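Local coordinates for protein serine protease (Nocardiopsis alba, PDB 2OUA) that probably cleaves peptide bonds as the mature domain of a secreted, chymotrypsin-like serine endopeptidase of the S1 family, at residues A[42-46]-A[47-51]; A[93-96]-A[97-100]. All coordinates share one frame; numbering follows the deposited sequence.

Contact 1: A[42-46]-A[47-51]; sequences QVSIG and NGRGV
Val43 and Gly50 pair in a tight antiparallel hairpin, exchanging two backbone hydrogen bonds: Val43 N to Gly50 O (2.7 Å) and Gly50 N to Val43 O (2.9 Å). A second hydrogen-bonded pair follows, Ile45 N reaching Gly48 O at 3.0 Å and Gly48 N returning to Ile45 O at 2.7 Å, and this pair closes a type II' turn with Gly46 and Asn47 at its corners. Gly46 takes the positive phi of 62° that the first corner demands, a region glycine reaches readily, and Asn47 OD1 is hydrogen-bonded to the N-terminal Ala1 N. The side-chain bonds across the hairpin belong to Arg49. Bent at chi2 (-72°), it swings its guanidinium back along the hairpin to the turn, where NH1 donates to Gly48 O (2.7 Å) and, less closely, to Gly46 O (3.2 Å), both near the guanidinium plane. Gly48 O is thus gripped from opposite faces, by Ile45 N and Arg49 NH1. A water bridges Arg49 NH2 and Gly46 O. Packing completes the contact: Ser44 OG sits over one face of the guanidinium, off toward its rim and without a hydrogen bond to it, 3.4 Å from Arg49 CD, and Gln42 NE2 lies against Val51 CG2. On the face opposite these four side chains, Val43 and Ile45 touch Tyr9. Backbone bonds tie Ser44 to Thr10 of strand 8-10, and Arg49 and Val51 to strand 62-69.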
# COMPACT_ATOMS: atom_id res chain seq x y z
N GLN A 42 0.16 -15.37 -7.71
CA GLN A 42 -1.22 -15.11 -8.13
C GLN A 42 -2.04 -14.43 -7.04
O GLN A 42 -1.92 -14.74 -5.86
CB GLN A 42 -1.89 -16.43 -8.52
CG GLN A 42 -1.28 -17.11 -9.73
CD GLN A 42 -1.47 -16.31 -11.00
OE1 GLN A 42 -2.60 -15.95 -11.35
NE2 GLN A 42 -0.38 -16.04 -11.71
N VAL A 43 -2.89 -13.51 -7.47
CA VAL A 43 -3.73 -12.74 -6.57
C VAL A 43 -5.21 -12.86 -6.91
O VAL A 43 -5.59 -12.96 -8.08
CB VAL A 43 -3.36 -11.24 -6.62
CG1 VAL A 43 -4.42 -10.40 -5.93
CG2 VAL A 43 -2.00 -11.03 -5.97
N SER A 44 -6.05 -12.84 -5.88
CA SER A 44 -7.50 -12.88 -6.03
C SER A 44 -8.11 -11.76 -5.21
O SER A 44 -7.77 -11.58 -4.03
CB SER A 44 -8.07 -14.22 -5.55
OG SER A 44 -7.85 -15.24 -6.50
N ILE A 45 -8.99 -10.99 -5.83
CA ILE A 45 -9.69 -9.91 -5.15
C ILE A 45 -11.09 -9.86 -5.77
O ILE A 45 -11.26 -9.43 -6.92
CB ILE A 45 -8.97 -8.55 -5.31
CG1 ILE A 45 -9.85 -7.43 -4.75
CG2 ILE A 45 -8.61 -8.30 -6.77
CD1 ILE A 45 -9.14 -6.10 -4.61
N GLY A 46 -12.08 -10.31 -5.02
CA GLY A 46 -13.43 -10.35 -5.54
C GLY A 46 -13.39 -11.29 -6.73
O GLY A 46 -12.78 -12.36 -6.64
N ASN A 47 -14.00 -10.90 -7.83
CA ASN A 47 -14.01 -11.74 -9.03
C ASN A 47 -12.79 -11.38 -9.88
O ASN A 47 -12.67 -11.79 -11.03
CB ASN A 47 -15.29 -11.49 -9.83
CG ASN A 47 -15.33 -10.11 -10.45
OD1 ASN A 47 -14.73 -9.17 -9.94
ND2 ASN A 47 -16.06 -9.98 -11.56
N GLY A 48 -11.89 -10.60 -9.29
CA GLY A 48 -10.69 -10.19 -10.01
C GLY A 48 -9.51 -11.10 -9.78
O GLY A 48 -9.39 -11.72 -8.72
N ARG A 49 -8.63 -11.19 -10.77
CA ARG A 49 -7.44 -12.03 -10.68
C ARG A 49 -6.23 -11.25 -11.18
O ARG A 49 -6.32 -10.49 -12.14
CB ARG A 49 -7.61 -13.30 -11.53
CG ARG A 49 -8.77 -14.19 -11.11
CD ARG A 49 -8.48 -14.91 -9.80
NE ARG A 49 -9.60 -15.76 -9.39
CZ ARG A 49 -10.70 -15.31 -8.78
NH1 ARG A 49 -10.84 -14.02 -8.50
NH2 ARG A 49 -11.67 -16.16 -8.45
N GLY A 50 -5.10 -11.43 -10.52
CA GLY A 50 -3.90 -10.72 -10.92
C GLY A 50 -2.65 -11.49 -10.59
O GLY A 50 -2.71 -12.60 -10.04
N VAL A 51 -1.50 -10.90 -10.90
CA VAL A 51 -0.22 -11.54 -10.64
C VAL A 51 0.83 -10.49 -10.28
O VAL A 51 0.82 -9.39 -10.83
CB VAL A 51 0.26 -12.32 -11.88
CG1 VAL A 51 0.36 -11.38 -13.07
CG2 VAL A 51 1.61 -12.98 -11.61
O HOH W 1 -14.23 -15.15 -7.28

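Contact 2: A[93-96]-A[97-100]; sequences TAPI and GSQV. With SO4 (sulfate ion), chain D.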
# COMPACT_ATOMS: atom_id res chain seq x y z
N THR A 93 4.43 14.56 -2.33
CA THR A 93 4.94 14.17 -1.02
C THR A 93 4.53 15.13 0.09
O THR A 93 4.69 16.35 -0.03
CB THR A 93 6.48 14.08 -1.05
OG1 THR A 93 6.88 13.16 -2.08
CG2 THR A 93 7.00 13.57 0.29
N ALA A 94 4.00 14.58 1.17
CA ALA A 94 3.58 15.38 2.32
C ALA A 94 4.80 15.64 3.20
O ALA A 94 5.68 14.78 3.34
CB ALA A 94 2.50 14.65 3.10
N PRO A 95 4.87 16.82 3.82
CA PRO A 95 6.00 17.16 4.69
C PRO A 95 6.01 16.39 6.01
O PRO A 95 4.97 15.91 6.47
CB PRO A 95 5.82 18.65 4.92
CG PRO A 95 4.32 18.78 4.98
CD PRO A 95 3.90 17.93 3.78
N ILE A 96 7.19 16.28 6.60
CA ILE A 96 7.32 15.63 7.90
C ILE A 96 6.40 16.46 8.80
O ILE A 96 6.35 17.68 8.67
CB ILE A 96 8.77 15.74 8.43
CG1 ILE A 96 9.71 14.92 7.54
CG2 ILE A 96 8.83 15.28 9.88
CD1 ILE A 96 9.41 13.44 7.52
N GLY A 97 5.68 15.80 9.70
CA GLY A 97 4.78 16.52 10.58
C GLY A 97 3.36 16.53 10.06
O GLY A 97 2.42 16.82 10.80
N SER A 98 3.19 16.22 8.78
CA SER A 98 1.87 16.19 8.16
C SER A 98 1.03 15.03 8.69
O SER A 98 1.57 14.00 9.11
CB SER A 98 2.00 16.05 6.65
OG SER A 98 0.74 15.77 6.05
N GLN A 99 -0.29 15.19 8.68
CA GLN A 99 -1.14 14.11 9.12
C GLN A 99 -1.15 13.11 7.96
O GLN A 99 -0.92 13.49 6.81
CB GLN A 99 -2.57 14.60 9.39
CG GLN A 99 -2.67 15.70 10.44
CD GLN A 99 -4.10 16.00 10.85
OE1 GLN A 99 -4.95 16.28 10.00
NE2 GLN A 99 -4.37 15.94 12.14
N VAL A 100 -1.39 11.84 8.26
CA VAL A 100 -1.44 10.82 7.23
C VAL A 100 -2.36 9.73 7.75
O VAL A 100 -2.46 9.53 8.96
CB VAL A 100 -0.02 10.24 6.93
CG1 VAL A 100 0.47 9.40 8.11
CG2 VAL A 100 -0.05 9.41 5.65
S SO4 D . 10.02 17.94 4.91
O1 SO4 D . 9.20 18.88 4.13
O2 SO4 D . 9.41 16.60 4.87
O3 SO4 D . 11.38 17.90 4.34
O4 SO4 D . 10.09 18.39 6.31
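Ser98 folds back over the residues just before it, and with Gly97 and Ile96 it carries most of this local contact. Its backbone N donates to Pro95 O (2.9 Å), closing a four-residue turn. Its CB lies only 3.0 Å from the same Pro95 O and rests beside the proline ring, 3.9 Å from Pro95 CD. The hydroxyl stands anti to the Ser98 backbone N (chi1 169°), which sets OG 3.6 Å from Ala94 CB and lets it donate forward to Gln99 O at 2.9 Å. That carbonyl is also hydrogen-bonded to Ser149 OG, so two hydroxyls hold the start of the strand. Ile96 and Gly97 form the two corners of the turn, Gly97 with a positive phi of 96°, a region readily reached by glycine. The Ile96 side chain lies against Ile114 and Arg117. Its own N-H donates to sulfate O2 (2.8 Å), and Ile96 CG1 lies 3.2 Å from that same oxygen; the ion, probably from the crystallisation liquor, also rests against Pro95, whose CB is 3.5 Å from sulfate O1. Ala94, which is buried, touches Ile114 and Ser149 with its side chain. Pro-Ile-Gly-Ser is a type II beta turn with glycine at its third position, here leading a surface loop into strand 99-104, the first strand of the second beta barrel of a chymotrypsin-like fold.

From the N terminus, the chain first passes through strands 2-5 to 28-32, then reaches contact 1, where residues 42-51 double back on themselves and the hairpin closes a very short loop. It continues through strand 62-69 and strands 72-74 to 85-87 before contact 2, which closes a tight turn, Pro95 to Ser98, just before strand 99-104. The two lie in series, neither nested nor crossed, on opposite sides of the chain's centre, with centres 32 Å apart and nearest atoms about 21 Å apart. Contact 1 joins neighbouring strands of the first, seven-stranded sheet; contact 2 shapes the entry to the second, six-stranded barrel. Both are away from the predicted catalytic residues His35, Asp61 and Ser143.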